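Local coordinates for protein exodeoxyribonuclease 10 (Escherichia coli, PDB 4FZX) that degrades single- and double-stranded DNA from the 3' end as a magnesium-dependent, distributive DEDDh-family exonuclease, at residues E18-V22 with V67-Y71. Residues are numbered along the deposited sequence; the frame is centred on the assembly and turned at random.
Sequences EIASV and VIPHY
Ile19 and Ser21, on one side of an extended strand, face the turn at 67-71, with CA separations of 8.5 Å for Ile19 to Ile68 and 7.6 Å for Ser21 to Tyr71, spacings that leave room for side chains and no backbone pairing. The strand, 16-25, lies between strands 2-9 and 28-36 in the mixed sheet of this RNase H-like DEDDh fold. Residues 67-71 follow helix 64-67 and bend tightly, as the backbone bonds from His70 N to Val67 O and Tyr71 N to Ile68 O testify.

Strand alternation sorts the residues: Ile19 and Ser21 point at the turn, whereas Ala20 points away, onto helix 136-154 on the metal-bearing side of the sheet. Ile19 and Tyr71 account for most of the contact. The CG1 branch of Ile19 is anti to the backbone N (chi1 -172°) and extended beyond, which brings Ile19 CD1 over one face of the Tyr71 ring, 4.3 Å from the centroid and 7° off the normal, a well-centred CH-pi contact. Ile19 CD1 also touches Ile68 CD1 at 3.6 Å, the two isoleucine chains crossing at about a right angle. The other branch, Ile19 CG2, lies against Val67 CG1 and, with Ile19 CG2 to Tyr71 CZ at 3.7 Å, against the phenol.

The phenol runs past Ile19 in the opposite direction, toward strand 28-36, where its OH hydrogen-bonds to His35 ND1; Met33 and Met92 also touch this side chain. With an alanine in place of Tyr71, His35 ND1 is likely to lose its hydroxyl partner and a gap to open beside Ile19 CD1. Ser21 meets the ring at its edge, near the plane, with Ser21 OG 3.5 Å from Tyr71 CD1 and 3.6 Å from Tyr71 CE1.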
loop_
_atom_site.group_PDB
_atom_site.type_symbol
_atom_site.label_atom_id
_atom_site.label_comp_id
_atom_site.label_asym_id
_atom_site.label_seq_id
_atom_site.Cartn_x
_atom_site.Cartn_y
_atom_site.Cartn_z
ATOM N N GLU C 18 -41.356 9.182 8.801
ATOM C CA GLU C 18 -41.720 8.232 7.755
ATOM C C GLU C 18 -40.705 7.085 7.686
ATOM O O GLU C 18 -39.507 7.291 7.826
ATOM C CB GLU C 18 -41.795 8.939 6.388
ATOM C CG GLU C 18 -42.680 8.223 5.355
ATOM C CD GLU C 18 -42.857 9.003 4.051
ATOM O OE1 GLU C 18 -41.993 9.849 3.715
ATOM O OE2 GLU C 18 -43.843 8.730 3.325
ATOM N N ILE C 19 -41.188 5.892 7.375
ATOM C CA ILE C 19 -40.310 4.795 7.031
ATOM C C ILE C 19 -40.898 4.044 5.846
ATOM O O ILE C 19 -42.131 4.031 5.641
ATOM C CB ILE C 19 -40.156 3.833 8.208
ATOM C CG1 ILE C 19 -39.081 2.782 7.905
ATOM C CG2 ILE C 19 -41.516 3.168 8.538
ATOM C CD1 ILE C 19 -38.703 1.909 9.125
ATOM N N ALA C 20 -40.031 3.394 5.085
ATOM C CA ALA C 20 -40.458 2.645 3.911
ATOM C C ALA C 20 -39.417 1.590 3.561
ATOM O O ALA C 20 -38.260 1.682 4.001
ATOM C CB ALA C 20 -40.660 3.586 2.741
ATOM N N SER C 21 -39.816 0.611 2.745
ATOM C CA SER C 21 -38.872 -0.362 2.197
ATOM C C SER C 21 -39.331 -0.960 0.863
ATOM O O SER C 21 -40.521 -0.975 0.546
ATOM C CB SER C 21 -38.582 -1.488 3.210
ATOM O OG SER C 21 -39.674 -2.379 3.329
ATOM N N VAL C 22 -38.370 -1.465 0.094
ATOM C CA VAL C 22 -38.666 -2.378 -0.995
ATOM C C VAL C 22 -37.731 -3.572 -0.896
ATOM O O VAL C 22 -36.693 -3.514 -0.217
ATOM C CB VAL C 22 -38.478 -1.701 -2.358
ATOM C CG1 VAL C 22 -39.590 -0.693 -2.610
ATOM C CG2 VAL C 22 -37.102 -1.028 -2.429
ATOM N N VAL C 67 -44.921 0.242 14.362
ATOM C CA VAL C 67 -44.890 0.135 12.906
ATOM C C VAL C 67 -43.673 -0.690 12.485
ATOM O O VAL C 67 -43.736 -1.500 11.551
ATOM C CB VAL C 67 -44.905 1.576 12.257
ATOM C CG1 VAL C 67 -43.862 1.730 11.199
ATOM C CG2 VAL C 67 -46.313 1.930 11.742
ATOM N N ILE C 68 -42.619 -0.607 13.287
ATOM C CA ILE C 68 -41.357 -1.271 12.947
ATOM C C ILE C 68 -41.448 -2.794 12.739
ATOM O O ILE C 68 -40.790 -3.327 11.840
ATOM C CB ILE C 68 -40.187 -0.869 13.891
ATOM C CG1 ILE C 68 -38.844 -1.105 13.201
ATOM C CG2 ILE C 68 -40.260 -1.601 15.214
ATOM C CD1 ILE C 68 -38.678 -0.323 11.895
ATOM N N PRO C 69 -42.339 -3.483 13.484
ATOM C CA PRO C 69 -42.367 -4.946 13.306
ATOM C C PRO C 69 -42.760 -5.401 11.903
ATOM O O PRO C 69 -42.340 -6.467 11.478
ATOM C CB PRO C 69 -43.392 -5.416 14.348
ATOM C CG PRO C 69 -43.420 -4.291 15.375
ATOM C CD PRO C 69 -43.254 -3.045 14.551
ATOM N N HIS C 70 -43.446 -4.549 11.147
ATOM C CA HIS C 70 -43.831 -4.881 9.764
ATOM C C HIS C 70 -42.649 -4.978 8.822
ATOM O O HIS C 70 -42.741 -5.580 7.754
ATOM C CB HIS C 70 -44.817 -3.851 9.225
ATOM C CG HIS C 70 -46.084 -3.765 10.014
ATOM N ND1 HIS C 70 -46.576 -2.577 10.505
ATOM C CD2 HIS C 70 -46.947 -4.728 10.422
ATOM C CE1 HIS C 70 -47.682 -2.808 11.186
ATOM N NE2 HIS C 70 -47.929 -4.107 11.151
ATOM N N TYR C 71 -41.524 -4.428 9.252
ATOM C CA TYR C 71 -40.297 -4.424 8.471
ATOM C C TYR C 71 -39.344 -5.559 8.852
ATOM O O TYR C 71 -38.345 -5.802 8.143
ATOM C CB TYR C 71 -39.605 -3.053 8.597
ATOM C CG TYR C 71 -40.456 -1.938 8.010
ATOM C CD1 TYR C 71 -40.327 -1.570 6.673
ATOM C CD2 TYR C 71 -41.484 -1.358 8.754
ATOM C CE1 TYR C 71 -41.181 -0.601 6.099
ATOM C CE2 TYR C 71 -42.344 -0.405 8.197
ATOM C CZ TYR C 71 -42.174 -0.023 6.868
ATOM O OH TYR C 71 -43.011 0.920 6.318
#